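Local coordinates for glutathione synthetase-like effector 30 (Gpa-GSS30-apo) (Globodera pallida, PDB 5OET), which serves as an effector of a plant-parasitic nematode and probably arose from glutathione synthetase, the ligase that joins gamma-glutamylcysteine to glycine with ATP, at residues 146-151 with 340-345; 231-236 with 310-315; 278-283 with 304-309; 328-331 with 336-339. One frame throughout, in Å; residues are numbered along the deposited sequence.

Three of the four contacts lie around one mixed sheet whose central strand pairs are parallel, consistent with a Rossmann-like build. Interactions 2 and 3 use successive parts of strand 306-314, their centres 12 Å apart: in 278-283 with 304-309 side chains meet across the sheet, and in 231-236 with 310-315 a helix packs on it. Interaction 4 joins that sheet through strand 336-337, where I336 N meets A309 O at 2.8 Å and I336 O meets V311 N at 2.8 Å. Its centre is 11 Å from that of interaction 2 and 10 Å from that of interaction 1, into which the chain runs directly. None of the segments contains the magnesium ligands H406 and E426.

Interaction 1. Residues 146-151 with 340-345; sequences KRLDGM and PYIFAL
L148 projects from helix 141-150 into the turn that opens the short, weakly bonded helix 342-345, and its two methyl branches divide the partners between them. CD2 meets I342 CD1 at 3.4 Å and has L345 CD2 farther off at 4.4 Å; CD1 lies against Y341 CB at 4.1 Å. The axes of the L148 and I342 side chains stand roughly perpendicular, as do those of L148 and Y341, so the leucine end abuts its neighbours instead of running alongside them. I342 presents CD1 because its CG1 branch lies opposite the backbone N (chi1 -172°). Y341 offers its CB here, while its ring leads away and stacks on F328 of helix 325-331. No hydrogen bond crosses, and the evidence for the contact is wholly apolar: a small patch of 141 Å², helix-to-helix packing of a leucine of 141-150 against the start of the segment that follows strand 336-337, 189 residues away in sequence. The i+3 backbone bonds F343 N to P340 O at 3.1 Å and A344 N to Y341 O at 2.8 Å shape the partner turn, from which Y341, I342 and L345 meet the leucine while F343 points away, toward F163 and M485. Helix 122-127 adds a further wall: Y122 touches both L148 and I342, and L125 touches I342 and L345. The Y122 hydroxyl is also hydrogen-bonded to D149 OD1, tying that helix to 141-150. The preceding residue, R147, forms a salt bridge through NH1 with D325, and this couples 141-150 to helix 325-331, whose F328 also packs on L148.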
# COMPACT_ATOMS: atom_id res chain seq x y z
N LYS A 146 8.26 40.25 13.09
CA LYS A 146 7.08 41.08 13.40
C LYS A 146 6.01 40.27 14.17
O LYS A 146 5.50 40.73 15.18
CB LYS A 146 6.53 41.70 12.10
CG LYS A 146 5.08 42.20 12.07
CD LYS A 146 4.80 43.33 13.04
CE LYS A 146 3.29 43.59 13.10
NZ LYS A 146 2.88 44.72 14.00
N ARG A 147 5.72 39.06 13.70
CA ARG A 147 4.74 38.18 14.34
C ARG A 147 5.18 37.72 15.74
O ARG A 147 4.48 37.97 16.72
CB ARG A 147 4.49 36.95 13.48
CG ARG A 147 3.86 37.23 12.13
CD ARG A 147 2.35 37.27 12.21
NE ARG A 147 1.78 37.30 10.87
CZ ARG A 147 0.48 37.21 10.59
NH1 ARG A 147 -0.43 37.09 11.56
NH2 ARG A 147 0.09 37.22 9.32
N LEU A 148 6.32 37.05 15.82
CA LEU A 148 6.86 36.52 17.09
C LEU A 148 6.92 37.58 18.21
O LEU A 148 6.75 37.27 19.39
CB LEU A 148 8.25 35.90 16.87
CG LEU A 148 8.36 34.42 16.50
CD1 LEU A 148 7.33 33.98 15.49
CD2 LEU A 148 9.75 34.11 15.95
N ASP A 149 7.15 38.84 17.81
CA ASP A 149 7.17 40.00 18.71
C ASP A 149 5.79 40.31 19.35
O ASP A 149 5.73 40.78 20.48
CB ASP A 149 7.70 41.28 17.99
CG ASP A 149 9.25 41.38 17.96
OD1 ASP A 149 9.99 40.44 18.34
OD2 ASP A 149 9.75 42.46 17.54
N GLY A 150 4.70 40.05 18.63
CA GLY A 150 3.34 40.14 19.20
C GLY A 150 3.08 39.21 20.38
O GLY A 150 2.22 39.50 21.23
N MET A 151 3.81 38.09 20.42
CA MET A 151 3.72 37.06 21.46
C MET A 151 4.85 37.19 22.50
O MET A 151 4.84 38.08 23.37
CB MET A 151 3.79 35.68 20.80
CG MET A 151 2.81 35.47 19.63
SD MET A 151 3.39 34.32 18.35
CE MET A 151 3.53 32.77 19.25
N PRO A 340 6.88 24.90 16.89
CA PRO A 340 6.37 26.27 16.82
C PRO A 340 7.13 27.13 15.82
O PRO A 340 8.22 26.77 15.40
CB PRO A 340 6.51 26.79 18.26
CG PRO A 340 7.35 25.80 18.99
CD PRO A 340 7.24 24.50 18.26
N TYR A 341 6.56 28.27 15.47
CA TYR A 341 7.10 29.10 14.39
C TYR A 341 8.53 29.58 14.59
O TYR A 341 9.26 29.69 13.61
CB TYR A 341 6.17 30.28 14.06
CG TYR A 341 5.39 30.05 12.80
CD1 TYR A 341 6.00 30.21 11.57
CD2 TYR A 341 4.06 29.62 12.84
CE1 TYR A 341 5.31 29.97 10.39
CE2 TYR A 341 3.34 29.39 11.66
CZ TYR A 341 3.99 29.56 10.44
OH TYR A 341 3.33 29.35 9.25
N ILE A 342 8.93 29.82 15.84
CA ILE A 342 10.32 30.21 16.17
C ILE A 342 11.38 29.33 15.50
O ILE A 342 12.47 29.81 15.17
CB ILE A 342 10.54 30.27 17.71
CG1 ILE A 342 11.91 30.85 18.06
CG2 ILE A 342 10.43 28.89 18.36
CD1 ILE A 342 12.10 32.28 17.61
N PHE A 343 11.06 28.05 15.29
CA PHE A 343 12.00 27.11 14.68
C PHE A 343 12.24 27.39 13.21
O PHE A 343 13.32 27.07 12.71
CB PHE A 343 11.53 25.68 14.87
CG PHE A 343 11.79 25.15 16.24
CD1 PHE A 343 11.03 25.57 17.30
CD2 PHE A 343 12.80 24.25 16.47
CE1 PHE A 343 11.25 25.09 18.57
CE2 PHE A 343 13.02 23.76 17.73
CZ PHE A 343 12.25 24.19 18.79
N ALA A 344 11.26 27.99 12.53
CA ALA A 344 11.46 28.44 11.16
C ALA A 344 12.57 29.49 11.04
O ALA A 344 13.28 29.52 10.04
CB ALA A 344 10.17 28.99 10.58
N LEU A 345 12.70 30.35 12.06
CA LEU A 345 13.78 31.33 12.13
C LEU A 345 15.16 30.65 12.38
O LEU A 345 16.18 31.06 11.81
CB LEU A 345 13.47 32.38 13.21
CG LEU A 345 14.31 33.65 13.27
CD1 LEU A 345 14.26 34.43 11.97
CD2 LEU A 345 13.86 34.52 14.42

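Interaction 2. Residues 231-236 with 310-315; sequences ETLYQA and VVFDRL
L233 is the bump of this contact, and V310 with F312, two residues apart on one face of strand 306-314, make the hollow that takes it. Its CD1 methyl sits over the F312 ring, 4.1 Å from the centroid and 21° off the ring normal, the geometry of a CH-pi contact. The second methyl, CD2, drops into the angle between the two strand residues, 3.7 Å from V310 CG1 and 3.9 Å from F312 CG. One turn along the helix, A236 adds a smaller knob, its CB 3.8 Å from V310 CG2. V310 can serve both because CG1 is turned opposite its backbone N (chi1 -176°) toward L233, while CG2, anti to the carbonyl carbon and beside the backbone N, faces A236. R314 CD covers the other face of the F312 ring, 3.7 Å above its plane, so the phenyl is layered between a helix leucine and the chain of an arginine two residues on. The segment axes approach to 9.8 Å and run at 150°, close to antiparallel, as for a helix laid on a sheet strand in an alpha/beta layer. Around them, strand 246-251 bonds through L248 and L250 to V310, F312 and R314, and its F249 meets F312 with ring planes about perpendicular. I265 of helix 259-270 touches L233 and F312 together, so helix 225-240 packs on the sheet beside a second helix.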
# COMPACT_ATOMS: atom_id res chain seq x y z
N GLU A 231 5.46 7.57 17.73
CA GLU A 231 5.92 7.51 19.13
C GLU A 231 6.13 8.88 19.74
O GLU A 231 5.95 9.04 20.94
CB GLU A 231 7.22 6.71 19.28
CG GLU A 231 7.09 5.20 19.06
CD GLU A 231 8.46 4.48 18.91
OE1 GLU A 231 8.52 3.27 19.22
OE2 GLU A 231 9.47 5.12 18.47
N THR A 232 6.51 9.86 18.92
CA THR A 232 6.76 11.23 19.39
C THR A 232 5.45 12.02 19.55
O THR A 232 5.32 12.82 20.49
CB THR A 232 7.72 11.96 18.42
OG1 THR A 232 8.92 11.19 18.27
CG2 THR A 232 8.08 13.33 18.93
N LEU A 233 4.50 11.83 18.63
CA LEU A 233 3.14 12.39 18.78
C LEU A 233 2.40 11.85 20.01
O LEU A 233 1.77 12.61 20.73
CB LEU A 233 2.29 12.12 17.53
CG LEU A 233 2.56 13.00 16.29
CD1 LEU A 233 1.94 12.36 15.06
CD2 LEU A 233 2.05 14.43 16.49
N TYR A 234 2.48 10.54 20.23
CA TYR A 234 1.93 9.92 21.44
C TYR A 234 2.51 10.53 22.72
O TYR A 234 1.77 10.83 23.65
CB TYR A 234 2.20 8.42 21.43
CG TYR A 234 1.65 7.67 22.64
CD1 TYR A 234 0.30 7.51 22.80
CD2 TYR A 234 2.48 7.11 23.60
CE1 TYR A 234 -0.23 6.79 23.87
CE2 TYR A 234 1.96 6.43 24.69
CZ TYR A 234 0.61 6.28 24.81
OH TYR A 234 0.11 5.60 25.88
N GLN A 235 3.84 10.70 22.77
CA GLN A 235 4.47 11.34 23.92
C GLN A 235 4.05 12.80 24.06
O GLN A 235 3.91 13.27 25.17
CB GLN A 235 6.00 11.25 23.87
CG GLN A 235 6.57 9.85 23.99
CD GLN A 235 6.33 9.24 25.34
OE1 GLN A 235 6.55 9.86 26.37
NE2 GLN A 235 5.86 8.01 25.35
N ALA A 236 3.85 13.52 22.95
CA ALA A 236 3.33 14.89 23.01
C ALA A 236 1.91 14.95 23.57
O ALA A 236 1.59 15.78 24.43
CB ALA A 236 3.40 15.56 21.65
N VAL A 310 -2.22 18.51 20.31
CA VAL A 310 -1.09 18.65 19.40
C VAL A 310 -1.60 19.15 18.07
O VAL A 310 -2.54 18.58 17.55
CB VAL A 310 -0.44 17.28 19.14
CG1 VAL A 310 0.80 17.42 18.26
CG2 VAL A 310 -0.10 16.61 20.46
N VAL A 311 -0.98 20.18 17.52
CA VAL A 311 -1.26 20.56 16.13
C VAL A 311 -0.10 20.09 15.25
O VAL A 311 0.97 20.68 15.25
CB VAL A 311 -1.51 22.05 15.94
CG1 VAL A 311 -1.76 22.36 14.47
CG2 VAL A 311 -2.73 22.46 16.73
N PHE A 312 -0.34 19.01 14.52
CA PHE A 312 0.65 18.48 13.62
C PHE A 312 0.50 19.22 12.29
O PHE A 312 -0.43 19.00 11.54
CB PHE A 312 0.45 16.96 13.54
CG PHE A 312 1.64 16.20 13.00
CD1 PHE A 312 2.96 16.59 13.24
CD2 PHE A 312 1.42 15.05 12.26
CE1 PHE A 312 4.03 15.85 12.73
CE2 PHE A 312 2.48 14.31 11.74
CZ PHE A 312 3.78 14.70 11.98
N ASP A 313 1.41 20.18 12.07
CA ASP A 313 1.45 21.02 10.85
C ASP A 313 2.00 20.19 9.67
O ASP A 313 3.15 19.72 9.69
CB ASP A 313 2.32 22.30 11.04
CG ASP A 313 1.48 23.60 11.25
OD1 ASP A 313 0.46 23.77 10.56
OD2 ASP A 313 1.84 24.49 12.09
N ARG A 314 1.18 20.04 8.63
CA ARG A 314 1.58 19.40 7.40
C ARG A 314 1.28 20.38 6.26
O ARG A 314 0.67 20.03 5.26
CB ARG A 314 0.86 18.06 7.25
CG ARG A 314 0.87 17.19 8.50
CD ARG A 314 2.22 16.54 8.77
NE ARG A 314 2.37 15.31 7.99
CZ ARG A 314 3.48 14.89 7.36
NH1 ARG A 314 3.44 13.75 6.67
NH2 ARG A 314 4.61 15.61 7.39
N LEU A 315 1.74 21.62 6.47
CA LEU A 315 1.56 22.75 5.56
C LEU A 315 0.07 23.13 5.44
O LEU A 315 -0.50 23.91 6.24
CB LEU A 315 2.19 22.42 4.18
CG LEU A 315 2.90 23.54 3.41
CD1 LEU A 315 4.18 23.88 4.16
CD2 LEU A 315 3.19 23.18 1.95

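Interaction 3. Residues 278-283 with 304-309; sequences KCRFIT and DKFVVA
F306 receives two basic side chains just where strand 306-314 begins, at a classic beta bulge in which K305 and F306 both face L302 of strand 300-302. Strand 246-251 pairs with both 279-283 and 306-314 and so lies between them; the nearest CA pair, R280 and V308, is 9.2 Å apart, and the meeting depends on long side chains. K278 NZ comes to 3.5 Å from F306 CE1, and R280 NH2 to 3.4 Å from F306 CE2, so the two cationic ends reach the two CE atoms that flank the ring's CZ. Both approach obliquely, and the geometry is that of a van der Waals contact. K278 stretches out through CD and then bends (chi3 -77°), which turns its ammonium toward the ring. R280 bends earlier, at chi2 (-72°) and again at chi3, folding the guanidinium around so that F306 CE2 meets its edge, in its plane. The two flat groups are far from parallel, their planes 76° apart. The charges have other partners: K278 NZ forms a salt bridge with E244, and R280 NH1 one with E49 of the second subunit, whose I46 also packs on the arginine. R280 thus carries this part of the sheet into the dimer interface. D303 is a long, weak ion partner for NH2. K305 lies over one face of the phenyl, its CG 4.2 Å above the plane, while R280 NH2, oblique to the ring, lies 3.6 Å from F306 CD2 as well as close to CE2.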
# COMPACT_ATOMS: atom_id res chain seq x y z
N LYS A 278 -7.87 10.02 19.09
CA LYS A 278 -8.52 10.55 17.91
C LYS A 278 -7.57 11.53 17.24
O LYS A 278 -6.98 12.39 17.88
CB LYS A 278 -9.86 11.21 18.24
CG LYS A 278 -10.93 10.25 18.75
CD LYS A 278 -12.04 10.97 19.53
CE LYS A 278 -11.62 11.36 20.95
NZ LYS A 278 -12.52 12.34 21.64
N CYS A 279 -7.42 11.35 15.94
CA CYS A 279 -6.64 12.20 15.09
C CYS A 279 -7.65 12.83 14.15
O CYS A 279 -8.41 12.11 13.52
CB CYS A 279 -5.62 11.37 14.30
SG CYS A 279 -4.33 10.60 15.34
N ARG A 280 -7.67 14.15 14.04
CA ARG A 280 -8.66 14.82 13.24
C ARG A 280 -8.01 15.51 12.06
O ARG A 280 -7.15 16.35 12.24
CB ARG A 280 -9.46 15.78 14.11
CG ARG A 280 -10.15 15.09 15.26
CD ARG A 280 -11.34 14.23 14.81
NE ARG A 280 -12.58 14.78 15.39
CZ ARG A 280 -13.51 15.50 14.75
NH1 ARG A 280 -13.44 15.77 13.45
NH2 ARG A 280 -14.54 15.95 15.43
N PHE A 281 -8.41 15.13 10.85
CA PHE A 281 -7.82 15.66 9.61
C PHE A 281 -8.65 16.81 9.09
O PHE A 281 -9.79 16.60 8.69
CB PHE A 281 -7.70 14.58 8.55
CG PHE A 281 -6.52 13.70 8.76
CD1 PHE A 281 -6.45 12.89 9.89
CD2 PHE A 281 -5.46 13.71 7.87
CE1 PHE A 281 -5.35 12.10 10.11
CE2 PHE A 281 -4.36 12.91 8.08
CZ PHE A 281 -4.31 12.09 9.21
N ILE A 282 -8.04 17.99 9.08
CA ILE A 282 -8.71 19.23 8.68
C ILE A 282 -7.80 19.97 7.68
O ILE A 282 -6.58 19.94 7.84
CB ILE A 282 -9.05 20.07 9.97
CG1 ILE A 282 -10.24 20.97 9.73
CG2 ILE A 282 -7.87 20.90 10.48
CD1 ILE A 282 -10.58 21.82 10.94
N THR A 283 -8.36 20.61 6.65
CA THR A 283 -7.56 21.53 5.86
C THR A 283 -7.51 22.85 6.57
O THR A 283 -8.31 23.12 7.45
CB THR A 283 -8.08 21.83 4.45
OG1 THR A 283 -9.31 22.54 4.52
CG2 THR A 283 -8.26 20.58 3.66
N ASP A 304 -16.08 23.58 18.46
CA ASP A 304 -16.58 23.98 19.78
C ASP A 304 -16.63 22.87 20.85
O ASP A 304 -17.07 23.14 21.96
CB ASP A 304 -17.96 24.62 19.63
CG ASP A 304 -18.04 25.54 18.42
OD1 ASP A 304 -17.61 26.72 18.49
OD2 ASP A 304 -18.53 25.06 17.38
N LYS A 305 -16.13 21.67 20.55
CA LYS A 305 -16.27 20.51 21.44
C LYS A 305 -14.94 19.82 21.84
O LYS A 305 -14.83 19.29 22.95
CB LYS A 305 -17.19 19.50 20.75
CG LYS A 305 -17.63 18.32 21.60
CD LYS A 305 -18.39 17.34 20.73
CE LYS A 305 -18.87 16.14 21.52
NZ LYS A 305 -19.30 15.00 20.64
N PHE A 306 -13.95 19.80 20.95
CA PHE A 306 -12.74 19.01 21.16
C PHE A 306 -11.54 19.87 21.41
O PHE A 306 -11.21 20.73 20.61
CB PHE A 306 -12.48 18.12 19.95
CG PHE A 306 -13.51 17.05 19.77
CD1 PHE A 306 -13.52 15.94 20.62
CD2 PHE A 306 -14.50 17.16 18.79
CE1 PHE A 306 -14.49 14.95 20.48
CE2 PHE A 306 -15.47 16.18 18.65
CZ PHE A 306 -15.46 15.07 19.49
N VAL A 307 -10.88 19.62 22.54
CA VAL A 307 -9.63 20.27 22.86
C VAL A 307 -8.55 19.59 22.01
O VAL A 307 -8.60 18.40 21.74
CB VAL A 307 -9.34 20.23 24.38
CG1 VAL A 307 -8.08 21.01 24.71
CG2 VAL A 307 -10.52 20.84 25.15
N VAL A 308 -7.62 20.39 21.51
CA VAL A 308 -6.58 19.91 20.63
C VAL A 308 -5.30 19.95 21.43
O VAL A 308 -4.87 21.02 21.86
CB VAL A 308 -6.44 20.78 19.37
CG1 VAL A 308 -5.27 20.33 18.52
CG2 VAL A 308 -7.71 20.75 18.54
N ALA A 309 -4.70 18.78 21.65
CA ALA A 309 -3.46 18.63 22.41
C ALA A 309 -2.22 18.96 21.57
O ALA A 309 -1.28 19.60 22.05
CB ALA A 309 -3.35 17.23 22.97

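Interaction 4. Residues 328-331 with 336-339; sequences FVID and IKTP
K337 reaches back to the end of segment 328-331 and hydrogen-bonds through its ammonium to backbone carbonyls there. Of the two bonds across the contact, the stronger runs from K337 NZ to D331 O at 2.9 Å; the donor stands 55° out of the carbonyl plane, with a C=O...N angle of 115°, so it approaches from above. A weak second bond joins K337 NZ to I330 O at 3.5 Å, and the strongest partner of the ammonium is A335 O, in the intervening turn. The curl that allows this comes from bends at chi2 and chi3 (65° at the latter), which bring NZ back over the turn. Carbonyls at this end of the helix would plausibly attract a positive charge, consistent with a buried lysine held mostly by backbone oxygens. Charge against charge matters less: D331 OD1 lies 5.2 Å from K337 NZ and is not in contact, while D331 OD2 accepts the backbone N-H of Y341. Van der Waals packing follows the lysine chain, with CE 3.8 Å from D331 CA and CD 4.4 Å from I330 CG2. Topologically the contact closes the beta-alpha-beta crossover in which strand 306-314 leads through helix 325-331 to its parallel neighbour, the short, weakly bonded strand 336-337. I330 packs on V311 of the former strand, T338 OG1 is hydrogen-bonded to V311 O and D313 N, and K337 pairs through its backbone with M162 of strand 160-173, at the seam with the larger sheet.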
# COMPACT_ATOMS: atom_id res chain seq x y z
N PHE A 328 -0.92 31.67 13.47
CA PHE A 328 -0.35 32.30 14.67
C PHE A 328 -1.35 32.37 15.82
O PHE A 328 -0.94 32.36 16.98
CB PHE A 328 0.29 33.66 14.33
CG PHE A 328 1.64 33.53 13.67
CD1 PHE A 328 1.74 33.16 12.32
CD2 PHE A 328 2.82 33.74 14.39
CE1 PHE A 328 2.98 33.02 11.71
CE2 PHE A 328 4.06 33.62 13.78
CZ PHE A 328 4.14 33.26 12.43
N VAL A 329 -2.64 32.40 15.51
CA VAL A 329 -3.69 32.11 16.51
C VAL A 329 -3.52 30.68 17.08
O VAL A 329 -3.64 30.48 18.29
CB VAL A 329 -5.12 32.35 15.94
CG1 VAL A 329 -6.20 31.65 16.75
CG2 VAL A 329 -5.40 33.85 15.86
N ILE A 330 -3.22 29.71 16.23
CA ILE A 330 -2.83 28.36 16.70
C ILE A 330 -1.51 28.40 17.48
O ILE A 330 -1.37 27.73 18.51
CB ILE A 330 -2.69 27.36 15.52
CG1 ILE A 330 -4.04 27.14 14.84
CG2 ILE A 330 -2.13 26.03 16.00
CD1 ILE A 330 -3.91 26.63 13.42
N ASP A 331 -0.53 29.14 16.98
CA ASP A 331 0.80 29.21 17.60
C ASP A 331 0.77 29.82 19.01
O ASP A 331 1.54 29.39 19.87
CB ASP A 331 1.79 29.98 16.71
CG ASP A 331 3.23 29.47 16.86
OD1 ASP A 331 3.94 29.91 17.79
OD2 ASP A 331 3.63 28.62 16.04
N ILE A 336 0.36 21.84 21.67
CA ILE A 336 1.75 21.62 21.35
C ILE A 336 1.88 21.76 19.84
O ILE A 336 1.09 21.19 19.10
CB ILE A 336 2.23 20.25 21.83
CG1 ILE A 336 2.13 20.18 23.36
CG2 ILE A 336 3.67 20.01 21.38
CD1 ILE A 336 2.43 18.80 23.92
N LYS A 337 2.84 22.56 19.38
CA LYS A 337 3.12 22.77 17.96
C LYS A 337 4.30 21.91 17.55
O LYS A 337 5.06 21.44 18.40
CB LYS A 337 3.42 24.24 17.65
CG LYS A 337 2.20 25.09 17.33
CD LYS A 337 1.33 25.35 18.55
CE LYS A 337 2.04 26.17 19.60
NZ LYS A 337 1.10 26.61 20.67
N THR A 338 4.45 21.71 16.24
CA THR A 338 5.31 20.65 15.67
C THR A 338 6.14 21.12 14.45
O THR A 338 5.93 20.60 13.36
CB THR A 338 4.44 19.45 15.21
OG1 THR A 338 3.61 19.86 14.12
CG2 THR A 338 3.56 18.88 16.37
N PRO A 339 7.05 22.07 14.60
CA PRO A 339 7.35 22.75 15.84
C PRO A 339 6.76 24.15 15.80
O PRO A 339 6.22 24.56 14.78
CB PRO A 339 8.88 22.80 15.82
CG PRO A 339 9.23 22.91 14.37
CD PRO A 339 8.04 22.43 13.57